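Local structure of uncharacterized protein (Bacillus thuringiensis serovar kurstaki, 4XE7) at residues A43-A48 with L72-I77; V177-G182 with K187-T192; S79-G84 with P129-M134; G13-G18 with A22-L27; M134-A139 with G182-K187. The protein is a bacterial actin-like protein of the ParM type that probably polymerises into nucleotide-dependent filaments for plasmid segregation, here in its apo form. All blocks are in the same frame, centred on the assembly; numbering follows the deposited sequence.

Interaction 1: A43-A48 with L72-I77; sequences AEAPPA and LLHVRI
His74 reaches across to 43-48 with its imidazole ring, and nearly all of the contact runs through that ring. CB starts the reach. CG stands anti to the backbone N (chi1 174°), which carries the ring away from its own strand and toward the loop that follows strand 33-45. CD2 comes first and lies 3.6 Å from Ala45 CB. That methyl meets the ring obliquely. NE2, at the far end, donates a hydrogen bond of 3.0 Å to Pro46 O. The N-H...O angle is 149°. Each partner lies in the plane of the other group, but the ring and the carbonyl group stand nearly at right angles. The bond is consistent with a proton on NE2. CE1 follows, and Ala48 O lies beside its C-H, 3.7 Å from CE1 at the ring edge. Pro46 O thereby gains a side-chain donor. The ring of Tyr92 also meets the imidazole, with the planes at about 60°. Tyr92 belongs to strand 90-93, which lies between strands 33-45 and 73-79 in the sheet. The arrangement is a side-chain-to-backbone bridge across an intervening strand, within the mixed sheet of an actin-like domain.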
# COMPACT_ATOMS: atom_id res chain seq x y z
N ALA A 43 19.54 -2.81 -7.31
CA ALA A 43 20.72 -2.46 -8.11
C ALA A 43 21.98 -2.93 -7.39
O ALA A 43 22.10 -2.73 -6.18
CB ALA A 43 20.77 -0.94 -8.39
N GLU A 44 22.90 -3.56 -8.12
CA GLU A 44 24.15 -4.03 -7.53
C GLU A 44 24.92 -2.86 -6.89
O GLU A 44 24.98 -1.76 -7.45
CB GLU A 44 25.02 -4.75 -8.58
CG GLU A 44 24.45 -6.10 -9.09
CD GLU A 44 25.45 -6.93 -9.90
OE1 GLU A 44 26.66 -6.58 -9.92
OE2 GLU A 44 25.05 -7.96 -10.48
N ALA A 45 25.50 -3.10 -5.72
CA ALA A 45 26.11 -2.04 -4.92
C ALA A 45 27.52 -2.41 -4.46
O ALA A 45 27.84 -3.60 -4.38
CB ALA A 45 25.23 -1.72 -3.69
N PRO A 46 28.36 -1.40 -4.18
CA PRO A 46 29.69 -1.62 -3.61
C PRO A 46 29.62 -2.33 -2.26
O PRO A 46 28.61 -2.21 -1.55
CB PRO A 46 30.26 -0.20 -3.44
CG PRO A 46 29.45 0.67 -4.30
CD PRO A 46 28.09 0.04 -4.41
N PRO A 47 30.68 -3.07 -1.91
CA PRO A 47 30.69 -3.86 -0.67
C PRO A 47 30.63 -2.98 0.59
O PRO A 47 30.11 -3.40 1.62
CB PRO A 47 32.02 -4.63 -0.75
CG PRO A 47 32.85 -3.89 -1.75
CD PRO A 47 31.88 -3.30 -2.73
N ALA A 48 31.15 -1.76 0.49
CA ALA A 48 31.11 -0.81 1.59
C ALA A 48 30.53 0.50 1.10
O ALA A 48 30.46 0.73 -0.11
CB ALA A 48 32.51 -0.60 2.18
N LEU A 72 17.12 5.37 1.95
CA LEU A 72 18.47 4.94 1.62
C LEU A 72 18.71 3.52 2.09
O LEU A 72 19.12 3.30 3.23
CB LEU A 72 19.48 5.90 2.23
CG LEU A 72 20.82 6.07 1.52
CD1 LEU A 72 21.61 7.19 2.21
CD2 LEU A 72 21.63 4.78 1.52
N LEU A 73 18.46 2.56 1.21
CA LEU A 73 18.67 1.16 1.56
C LEU A 73 19.83 0.58 0.77
O LEU A 73 19.75 0.36 -0.44
CB LEU A 73 17.40 0.33 1.31
CG LEU A 73 16.21 0.74 2.18
CD1 LEU A 73 14.94 0.08 1.70
CD2 LEU A 73 16.47 0.41 3.65
N HIS A 74 20.92 0.34 1.49
CA HIS A 74 22.14 -0.21 0.92
C HIS A 74 22.53 -1.37 1.81
O HIS A 74 23.07 -1.15 2.89
CB HIS A 74 23.23 0.85 0.82
CG HIS A 74 24.56 0.32 0.37
ND1 HIS A 74 25.73 1.03 0.54
CD2 HIS A 74 24.90 -0.83 -0.25
CE1 HIS A 74 26.74 0.33 0.04
NE2 HIS A 74 26.26 -0.81 -0.44
N VAL A 75 22.21 -2.59 1.39
CA VAL A 75 22.30 -3.72 2.30
C VAL A 75 23.11 -4.89 1.78
O VAL A 75 23.28 -5.06 0.57
CB VAL A 75 20.89 -4.23 2.67
CG1 VAL A 75 20.11 -3.14 3.37
CG2 VAL A 75 20.14 -4.69 1.41
N ARG A 76 23.62 -5.68 2.72
CA ARG A 76 24.18 -6.98 2.41
C ARG A 76 23.25 -8.06 2.96
O ARG A 76 22.99 -8.10 4.16
CB ARG A 76 25.58 -7.13 3.00
CG ARG A 76 26.18 -8.49 2.81
CD ARG A 76 26.60 -8.69 1.37
NE ARG A 76 27.12 -10.04 1.16
CZ ARG A 76 28.37 -10.41 1.43
NH1 ARG A 76 29.23 -9.55 1.93
NH2 ARG A 76 28.74 -11.66 1.21
N ILE A 77 22.75 -8.92 2.08
CA ILE A 77 21.82 -9.96 2.49
C ILE A 77 22.40 -11.36 2.27
O ILE A 77 22.66 -11.78 1.14
CB ILE A 77 20.49 -9.85 1.75
CG1 ILE A 77 19.83 -8.52 2.10
CG2 ILE A 77 19.57 -11.04 2.09
CD1 ILE A 77 18.54 -8.23 1.35

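Interaction 2: V177-G182 with K187-T192; sequences VEFLDG and KKIKIT
Val177 O accepts the shortest bond between the two strands, 2.8 Å from Ile189 N. The N-H...O angle is 167°. Lys188 CA adds a weaker CA-H...O contact to the same oxygen at 3.4 Å. Val177 N returns a bond of 3.0 Å to Ile189 O, which makes this an antiparallel hydrogen-bonded pair. One step on, Glu178 and Lys188 form a non-hydrogen-bonded pair. Phe179 N then donates to Lys187 O at 2.9 Å, nearly along the C=O axis.

The side chains divide between two faces. Val177 and Ile189 share one face with the tip of Ile191. Val177 CG2 meets Ile191 CD1 at 4.0 Å. Ile189 CD1 arrives at the edge of the Phe179 ring, near its plane, 3.6 Å from CE1. With CG1 beside the backbone N (chi1 -79°), the Ile189 chain bends at its second torsion to bring CD1 to that edge. Helix 123-140 covers this face: Ala135 touches Val177 and Phe179, and Ala138 touches Ile189. Glu178 and Lys188 lie on the other face, where Glu178 CB packs against Lys188 CG at 4.2 Å. Glu178 OE1 and Lys188 NZ are 4.6 Å apart. They are not in contact, though their opposite charges may still attract each other.

The strands run at 166° to each other. They form a beta hairpin, with an apolar face under a helix and a polar face turned the other way, within the mixed sheet of the actin-like fold.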
# COMPACT_ATOMS: atom_id res chain seq x y z
N VAL A 177 20.53 -9.54 7.29
CA VAL A 177 20.52 -8.30 6.54
C VAL A 177 21.41 -7.29 7.25
O VAL A 177 21.14 -6.91 8.40
CB VAL A 177 19.10 -7.71 6.40
CG1 VAL A 177 19.14 -6.47 5.53
CG2 VAL A 177 18.12 -8.76 5.84
N GLU A 178 22.46 -6.85 6.59
CA GLU A 178 23.35 -5.86 7.18
C GLU A 178 23.19 -4.52 6.47
O GLU A 178 23.34 -4.44 5.25
CB GLU A 178 24.80 -6.32 7.12
CG GLU A 178 25.76 -5.30 7.73
CD GLU A 178 27.21 -5.69 7.57
OE1 GLU A 178 27.50 -6.81 7.10
OE2 GLU A 178 28.07 -4.85 7.92
N PHE A 179 22.87 -3.49 7.23
CA PHE A 179 22.73 -2.16 6.67
C PHE A 179 24.12 -1.51 6.54
O PHE A 179 24.87 -1.43 7.51
CB PHE A 179 21.80 -1.29 7.54
CG PHE A 179 20.36 -1.76 7.60
CD1 PHE A 179 19.92 -2.57 8.64
CD2 PHE A 179 19.44 -1.37 6.63
CE1 PHE A 179 18.59 -2.99 8.71
CE2 PHE A 179 18.11 -1.78 6.69
CZ PHE A 179 17.68 -2.59 7.74
N LEU A 180 24.45 -1.05 5.34
CA LEU A 180 25.77 -0.51 5.06
C LEU A 180 25.74 1.03 5.00
O LEU A 180 26.78 1.69 4.92
CB LEU A 180 26.30 -1.08 3.74
CG LEU A 180 26.50 -2.60 3.76
CD1 LEU A 180 26.85 -3.12 2.38
CD2 LEU A 180 27.59 -2.97 4.75
N ASP A 181 24.53 1.58 5.04
CA ASP A 181 24.33 3.03 4.97
C ASP A 181 22.95 3.39 5.53
O ASP A 181 22.20 2.51 5.95
CB ASP A 181 24.47 3.52 3.53
CG ASP A 181 24.89 4.99 3.44
OD1 ASP A 181 24.83 5.69 4.47
OD2 ASP A 181 25.29 5.44 2.34
N GLY A 182 22.64 4.68 5.54
CA GLY A 182 21.34 5.16 5.98
C GLY A 182 21.15 5.09 7.48
O GLY A 182 22.11 4.95 8.25
N LYS A 187 24.07 -1.85 11.63
CA LYS A 187 23.21 -2.87 12.22
C LYS A 187 23.07 -4.08 11.33
O LYS A 187 22.92 -3.97 10.12
CB LYS A 187 21.82 -2.29 12.52
CG LYS A 187 21.76 -1.50 13.83
CD LYS A 187 20.36 -0.97 14.10
CE LYS A 187 20.35 -0.03 15.29
NZ LYS A 187 20.73 -0.73 16.55
N LYS A 188 23.12 -5.25 11.96
CA LYS A 188 22.93 -6.52 11.27
C LYS A 188 21.75 -7.27 11.88
O LYS A 188 21.78 -7.61 13.06
CB LYS A 188 24.21 -7.35 11.37
CG LYS A 188 24.20 -8.62 10.56
CD LYS A 188 25.63 -9.06 10.23
CE LYS A 188 25.66 -10.43 9.58
NZ LYS A 188 27.05 -10.86 9.25
N ILE A 189 20.71 -7.52 11.10
CA ILE A 189 19.53 -8.19 11.65
C ILE A 189 19.52 -9.67 11.29
O ILE A 189 19.65 -10.05 10.12
CB ILE A 189 18.22 -7.50 11.18
CG1 ILE A 189 17.95 -6.23 12.00
CG2 ILE A 189 17.03 -8.40 11.46
CD1 ILE A 189 18.80 -5.05 11.69
N LYS A 190 19.38 -10.52 12.29
CA LYS A 190 19.31 -11.95 12.07
C LYS A 190 17.87 -12.43 12.06
O LYS A 190 17.15 -12.32 13.06
CB LYS A 190 20.12 -12.67 13.15
CG LYS A 190 20.11 -14.18 13.04
CD LYS A 190 21.08 -14.78 14.04
CE LYS A 190 20.77 -16.24 14.32
NZ LYS A 190 21.78 -16.84 15.23
N ILE A 191 17.45 -12.97 10.92
CA ILE A 191 16.06 -13.36 10.71
C ILE A 191 15.95 -14.87 10.63
O ILE A 191 16.59 -15.50 9.79
CB ILE A 191 15.49 -12.75 9.40
CG1 ILE A 191 15.43 -11.22 9.50
CG2 ILE A 191 14.12 -13.37 9.03
CD1 ILE A 191 15.33 -10.51 8.14
N THR A 192 15.13 -15.44 11.50
CA THR A 192 14.87 -16.86 11.43
C THR A 192 13.41 -17.12 11.11
O THR A 192 12.52 -16.65 11.81
CB THR A 192 15.26 -17.56 12.73
OG1 THR A 192 16.60 -17.21 13.07
CG2 THR A 192 15.14 -19.08 12.59

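Interaction 3: S79-G84 with P129-M134; sequences SNSLDG and PLFTSM
Phe131 sets the CE2-CZ end of its ring against the neighbouring hydroxyls of Ser79 and Ser81. This is the tight part of the contact. Ser79 OG lies 3.4 Å from Phe131 CE2 and meets the ring obliquely. Ser81 OG comes to the ring edge, near its plane, 3.8 Å from Phe131 CZ. The CB atoms of both serines also reach the ring: Ser79 CB is 3.9 Å from Phe131 CE2. The torsion of Ser79 sets OG anti to the backbone N (chi1 169°), where it faces both the ring and the turn.

The turn is held from within. Ser79 OG accepts a hydrogen bond of 3.0 Å from Ser81 N, which makes an ST turn. Leu82 N bonds to Ser79 O at 3.2 Å and closes a type I beta turn over the same residues. Outside the turn, Ser79 OG bonds to His175 ND1 and Ser81 OG bonds to Met170 O. The His175 ring also meets Phe131, with the planes at about 30°.

The looser side begins beyond Leu82, whose side chain makes no close contact with 129-134. Asn80 points away from the helix and is exposed. Asp83 and Gly84 are exposed as well. Asp83 is the N-cap of helix 84-88, and its OD1 takes a bond from Ala86 N.

No hydrogen bond joins 79-84 to 129-134; Ser81 O is bonded to Lys123 NZ, further back on the same helix. The buried hydroxyls have polar partners elsewhere, so they can lie against an aromatic ring without giving up their bonds.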
# COMPACT_ATOMS: atom_id res chain seq x y z
N SER A 79 21.55 -15.17 2.57
CA SER A 79 20.40 -16.06 2.62
C SER A 79 20.55 -17.19 1.60
O SER A 79 20.99 -16.96 0.48
CB SER A 79 19.11 -15.26 2.34
OG SER A 79 17.99 -16.11 2.12
N ASN A 80 20.15 -18.40 1.99
CA ASN A 80 20.13 -19.52 1.04
C ASN A 80 18.94 -19.46 0.07
O ASN A 80 18.87 -20.24 -0.88
CB ASN A 80 20.13 -20.86 1.78
CG ASN A 80 21.41 -21.08 2.56
OD1 ASN A 80 22.49 -20.62 2.16
ND2 ASN A 80 21.30 -21.77 3.68
N SER A 81 18.03 -18.52 0.30
CA SER A 81 16.98 -18.22 -0.66
C SER A 81 17.53 -17.50 -1.90
O SER A 81 16.93 -17.54 -2.96
CB SER A 81 15.89 -17.35 -0.02
OG SER A 81 15.54 -17.88 1.24
N LEU A 82 18.65 -16.80 -1.73
CA LEU A 82 19.35 -16.16 -2.85
C LEU A 82 20.42 -17.07 -3.43
O LEU A 82 21.00 -17.88 -2.72
CB LEU A 82 20.00 -14.84 -2.41
CG LEU A 82 19.10 -13.74 -1.88
CD1 LEU A 82 19.96 -12.57 -1.40
CD2 LEU A 82 18.14 -13.30 -2.96
N ASP A 83 20.71 -16.93 -4.72
CA ASP A 83 21.76 -17.75 -5.33
C ASP A 83 23.13 -17.24 -4.84
O ASP A 83 23.19 -16.18 -4.20
CB ASP A 83 21.64 -17.73 -6.87
CG ASP A 83 22.35 -16.54 -7.54
OD1 ASP A 83 22.50 -15.46 -6.94
OD2 ASP A 83 22.75 -16.69 -8.72
N GLY A 84 24.21 -17.98 -5.11
CA GLY A 84 25.53 -17.58 -4.64
C GLY A 84 25.98 -16.16 -5.00
O GLY A 84 26.57 -15.46 -4.18
N PRO A 129 13.84 -7.16 -1.66
CA PRO A 129 12.97 -6.19 -0.97
C PRO A 129 12.17 -6.79 0.18
O PRO A 129 11.93 -6.10 1.17
CB PRO A 129 12.05 -5.69 -2.08
CG PRO A 129 12.87 -5.89 -3.34
CD PRO A 129 13.56 -7.19 -3.10
N LEU A 130 11.77 -8.05 0.06
CA LEU A 130 11.03 -8.69 1.16
C LEU A 130 11.90 -8.78 2.42
O LEU A 130 11.47 -8.35 3.49
CB LEU A 130 10.55 -10.09 0.74
CG LEU A 130 10.16 -11.06 1.85
CD1 LEU A 130 8.76 -10.72 2.43
CD2 LEU A 130 10.18 -12.50 1.38
N PHE A 131 13.10 -9.32 2.29
CA PHE A 131 13.99 -9.46 3.46
C PHE A 131 14.36 -8.10 4.01
O PHE A 131 14.47 -7.92 5.22
CB PHE A 131 15.26 -10.24 3.10
CG PHE A 131 15.02 -11.70 2.86
CD1 PHE A 131 14.05 -12.38 3.58
CD2 PHE A 131 15.77 -12.40 1.93
CE1 PHE A 131 13.83 -13.74 3.36
CE2 PHE A 131 15.55 -13.75 1.71
CZ PHE A 131 14.59 -14.42 2.42
N THR A 132 14.55 -7.15 3.12
CA THR A 132 14.88 -5.79 3.53
C THR A 132 13.73 -5.19 4.33
O THR A 132 13.96 -4.51 5.34
CB THR A 132 15.21 -4.89 2.31
OG1 THR A 132 16.37 -5.42 1.66
CG2 THR A 132 15.48 -3.46 2.75
N SER A 133 12.49 -5.45 3.90
CA SER A 133 11.34 -4.90 4.61
C SER A 133 11.27 -5.49 6.03
O SER A 133 11.02 -4.76 7.01
CB SER A 133 10.03 -5.17 3.85
OG SER A 133 9.59 -6.51 4.00
N MET A 134 11.53 -6.79 6.15
CA MET A 134 11.62 -7.45 7.45
C MET A 134 12.69 -6.82 8.34
O MET A 134 12.48 -6.64 9.54
CB MET A 134 11.96 -8.94 7.30
CG MET A 134 10.88 -9.82 6.72
SD MET A 134 11.46 -11.52 6.51
CE MET A 134 9.93 -12.25 5.89

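Interaction 4: G13-G18 with A22-L27; sequences GGFDTG and AKISFL
Gly14 and Ser25 exchange two backbone hydrogen bonds in the beta hairpin of strands 13-17 and 21-27, at one side of the large mixed sheet. Gly14 N donates to Ser25 O at 2.7 Å, and Ser25 N donates back to Gly14 O at 3.1 Å. Asp16 and Lys23 repeat the pattern: Asp16 N meets Lys23 O at 3.0 Å, and Lys23 N meets Asp16 O at 2.9 Å with an N-H...O angle of 174°. The backbone N and O of all four residues are therefore satisfied within the hairpin. Ile24 CA adds a CA-H...O contact of 3.4 Å to Gly14 O.

Ser25 and Lys23 find partners beyond the hairpin. Ser25 OG bonds to Ser35 OG and Ser404 OG. Lys23 NZ bonds to Ala400 O and makes a cation-pi contact with Tyr401. The Asp16 and Lys23 side chains lie side by side, but Asp16 OD2 is 5.3 Å from Lys23 NZ, and Asp16 OD2 lies against Lys23 CD. In actin-like proteins the glycine-rich first hairpin commonly borders the nucleotide phosphates, and this one may do so too.

The other face is largely apolar and turned toward helix 123-140. Phe15 and Ile24 lie side by side there. Ile24 CG1 is anti to the backbone N (chi1 -178°), and the extended branch puts its CD1 3.6 Å from Phe15 CE2.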
# COMPACT_ATOMS: atom_id res chain seq x y z
N GLY A 13 4.49 -9.97 11.32
CA GLY A 13 4.11 -9.19 10.16
C GLY A 13 3.22 -9.89 9.14
O GLY A 13 2.94 -11.10 9.25
N GLY A 14 2.77 -9.12 8.17
CA GLY A 14 2.04 -9.63 7.02
C GLY A 14 2.82 -9.14 5.82
O GLY A 14 3.20 -7.98 5.77
N PHE A 15 3.08 -10.03 4.86
CA PHE A 15 4.02 -9.70 3.80
C PHE A 15 3.36 -9.84 2.45
O PHE A 15 3.01 -10.94 2.01
CB PHE A 15 5.27 -10.58 3.91
CG PHE A 15 5.87 -10.55 5.28
CD1 PHE A 15 5.53 -11.52 6.22
CD2 PHE A 15 6.74 -9.53 5.65
CE1 PHE A 15 6.06 -11.48 7.50
CE2 PHE A 15 7.27 -9.49 6.94
CZ PHE A 15 6.93 -10.47 7.86
N ASP A 16 3.18 -8.69 1.81
CA ASP A 16 2.49 -8.58 0.55
C ASP A 16 3.50 -8.30 -0.56
O ASP A 16 3.98 -7.18 -0.72
CB ASP A 16 1.42 -7.50 0.64
CG ASP A 16 0.79 -7.17 -0.70
OD1 ASP A 16 0.81 -8.03 -1.61
OD2 ASP A 16 0.28 -6.03 -0.84
N THR A 17 3.81 -9.34 -1.32
CA THR A 17 4.75 -9.26 -2.42
C THR A 17 4.05 -8.92 -3.73
O THR A 17 3.50 -9.80 -4.39
CB THR A 17 5.51 -10.60 -2.58
OG1 THR A 17 6.19 -10.91 -1.36
CG2 THR A 17 6.51 -10.54 -3.72
N GLY A 18 4.05 -7.64 -4.11
CA GLY A 18 3.56 -7.21 -5.41
C GLY A 18 4.67 -7.01 -6.44
O GLY A 18 5.86 -7.02 -6.11
N ALA A 22 6.99 -3.97 -2.52
CA ALA A 22 6.96 -4.90 -1.42
C ALA A 22 6.25 -4.15 -0.31
O ALA A 22 6.67 -3.07 0.07
CB ALA A 22 8.37 -5.31 -1.01
N LYS A 23 5.15 -4.69 0.20
CA LYS A 23 4.48 -4.02 1.31
C LYS A 23 4.56 -4.88 2.55
O LYS A 23 4.55 -6.10 2.46
CB LYS A 23 3.03 -3.69 0.97
CG LYS A 23 2.89 -2.69 -0.14
CD LYS A 23 1.44 -2.45 -0.50
CE LYS A 23 1.26 -1.10 -1.20
NZ LYS A 23 -0.16 -0.81 -1.49
N ILE A 24 4.66 -4.23 3.71
CA ILE A 24 4.62 -4.94 4.98
C ILE A 24 3.67 -4.24 5.93
O ILE A 24 3.57 -3.01 5.94
CB ILE A 24 6.03 -5.01 5.62
CG1 ILE A 24 6.01 -5.79 6.94
CG2 ILE A 24 6.58 -3.62 5.90
CD1 ILE A 24 7.44 -5.92 7.59
N SER A 25 2.95 -5.03 6.72
CA SER A 25 2.25 -4.52 7.89
C SER A 25 2.72 -5.32 9.10
O SER A 25 2.75 -6.54 9.06
CB SER A 25 0.73 -4.64 7.71
OG SER A 25 0.25 -3.70 6.77
N PHE A 26 3.11 -4.65 10.18
CA PHE A 26 3.56 -5.40 11.35
C PHE A 26 3.08 -4.75 12.63
O PHE A 26 2.58 -3.62 12.62
CB PHE A 26 5.09 -5.52 11.37
CG PHE A 26 5.81 -4.21 11.53
CD1 PHE A 26 6.33 -3.82 12.76
CD2 PHE A 26 5.96 -3.35 10.45
CE1 PHE A 26 7.00 -2.60 12.92
CE2 PHE A 26 6.63 -2.13 10.60
CZ PHE A 26 7.14 -1.76 11.83
N LEU A 27 3.21 -5.46 13.74
CA LEU A 27 2.85 -4.88 15.03
C LEU A 27 4.08 -4.24 15.65
O LEU A 27 5.12 -4.89 15.81
CB LEU A 27 2.23 -5.92 15.95
CG LEU A 27 0.89 -6.45 15.44
CD1 LEU A 27 0.32 -7.54 16.35
CD2 LEU A 27 -0.12 -5.28 15.29

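Interaction 5: M134-A139 with G182-K187; sequences MAVAAA and GTYEGK
Tyr184 lays one face of its ring on the methyl group of Ala139. Ala139 CB sits 3.4 Å from the ring centroid and directly on the ring normal. All six ring carbons are thus about equally far from it. This is a CH-pi contact centred on the ring. Val136, three residues earlier on the helix, meets the ring differently. Its CG1 is 4.1 Å from Tyr184 CE2, approaches obliquely, and its side chain crosses the tyrosine at about a right angle. Thr183 CB lies over the opposite face, so the ring is held between Thr183 and Ala139.

Tyr184 CG stands beside the backbone N (chi1 -53°), which sends the ring from the loop toward the helix. The loop is built from two overlapping turns. Glu185 N bonds to Gly182 O in a type I turn, and Lys187 N bonds to Tyr184 O at 2.9 Å in a type II turn. Phe179 also meets the tyrosine ring edge-to-face.

Tyr184 OH turns its polarity elsewhere, in a hydrogen bond to Asp69 OD2. The contact with helix 123-140 is therefore carried by dispersion and CH-pi attraction. Packing on both faces limits the ring's rotation; the hydroxyl bond holds its far end.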
# COMPACT_ATOMS: atom_id res chain seq x y z
N MET A 134 11.53 -6.79 6.15
CA MET A 134 11.62 -7.45 7.45
C MET A 134 12.69 -6.82 8.34
O MET A 134 12.48 -6.64 9.54
CB MET A 134 11.96 -8.94 7.30
CG MET A 134 10.88 -9.82 6.72
SD MET A 134 11.46 -11.52 6.51
CE MET A 134 9.93 -12.25 5.89
N ALA A 135 13.84 -6.52 7.75
CA ALA A 135 14.97 -5.95 8.50
C ALA A 135 14.68 -4.55 8.99
O ALA A 135 15.08 -4.18 10.10
CB ALA A 135 16.25 -5.94 7.63
N VAL A 136 14.02 -3.75 8.16
CA VAL A 136 13.67 -2.39 8.56
C VAL A 136 12.67 -2.40 9.73
O VAL A 136 12.84 -1.65 10.70
CB VAL A 136 13.08 -1.57 7.39
CG1 VAL A 136 12.63 -0.17 7.87
CG2 VAL A 136 14.12 -1.44 6.27
N ALA A 137 11.66 -3.25 9.66
CA ALA A 137 10.70 -3.36 10.77
C ALA A 137 11.38 -3.85 12.04
O ALA A 137 11.06 -3.40 13.15
CB ALA A 137 9.57 -4.30 10.42
N ALA A 138 12.31 -4.79 11.88
CA ALA A 138 13.00 -5.33 13.04
C ALA A 138 13.86 -4.22 13.66
O ALA A 138 13.89 -4.06 14.89
CB ALA A 138 13.84 -6.54 12.66
N ALA A 139 14.52 -3.44 12.81
CA ALA A 139 15.27 -2.27 13.25
C ALA A 139 14.37 -1.27 13.98
O ALA A 139 14.73 -0.79 15.05
CB ALA A 139 15.96 -1.59 12.07
N GLY A 182 22.64 4.68 5.54
CA GLY A 182 21.34 5.16 5.98
C GLY A 182 21.15 5.09 7.48
O GLY A 182 22.11 4.95 8.25
N THR A 183 19.90 5.17 7.90
CA THR A 183 19.51 5.22 9.30
C THR A 183 20.07 4.11 10.20
O THR A 183 20.48 4.38 11.32
CB THR A 183 17.98 5.18 9.43
OG1 THR A 183 17.41 6.02 8.42
CG2 THR A 183 17.54 5.63 10.83
N TYR A 184 20.09 2.87 9.71
CA TYR A 184 20.51 1.76 10.55
C TYR A 184 21.94 1.27 10.26
O TYR A 184 22.27 0.12 10.56
CB TYR A 184 19.52 0.60 10.41
CG TYR A 184 18.09 1.05 10.66
CD1 TYR A 184 17.73 1.60 11.88
CD2 TYR A 184 17.12 0.94 9.68
CE1 TYR A 184 16.44 2.04 12.12
CE2 TYR A 184 15.82 1.38 9.91
CZ TYR A 184 15.50 1.93 11.14
OH TYR A 184 14.23 2.37 11.40
N GLU A 185 22.77 2.14 9.68
CA GLU A 185 24.13 1.75 9.29
C GLU A 185 24.87 1.05 10.42
O GLU A 185 24.91 1.54 11.54
CB GLU A 185 24.93 2.97 8.83
CG GLU A 185 26.41 2.66 8.63
CD GLU A 185 27.22 3.84 8.12
OE1 GLU A 185 26.64 4.95 8.00
OE2 GLU A 185 28.43 3.66 7.85
N GLY A 186 25.45 -0.11 10.11
CA GLY A 186 26.21 -0.86 11.09
C GLY A 186 25.39 -1.96 11.72
O GLY A 186 25.95 -2.90 12.27
N LYS A 187 24.07 -1.85 11.63
CA LYS A 187 23.21 -2.87 12.22
C LYS A 187 23.07 -4.08 11.33
O LYS A 187 22.92 -3.97 10.12
CB LYS A 187 21.82 -2.29 12.52
CG LYS A 187 21.76 -1.50 13.83
CD LYS A 187 20.36 -0.97 14.10
CE LYS A 187 20.35 -0.03 15.29
NZ LYS A 187 20.73 -0.73 16.55

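Helix 123-140 ties most of these contacts together. Interactions 3 and 5 use successive turns of it and share Met134, with centres about 14 Å apart. Interaction 4 packs on the same helix: Phe15 CE2 lies 3.6 Å from Met134 CG. Interactions 2 and 5 are closest, with centres about 6 Å apart, and the loop of interaction 5 connects the two strands of interaction 2. Interaction 1 joins interaction 2 through the sheet, where Arg76 O and Glu178 N are 2.8 Å apart. Interactions 1 and 4 do not touch; their nearest atoms are about 9 Å apart. The structure is the apo form, and interaction 4 is probably nearest the nucleotide cleft.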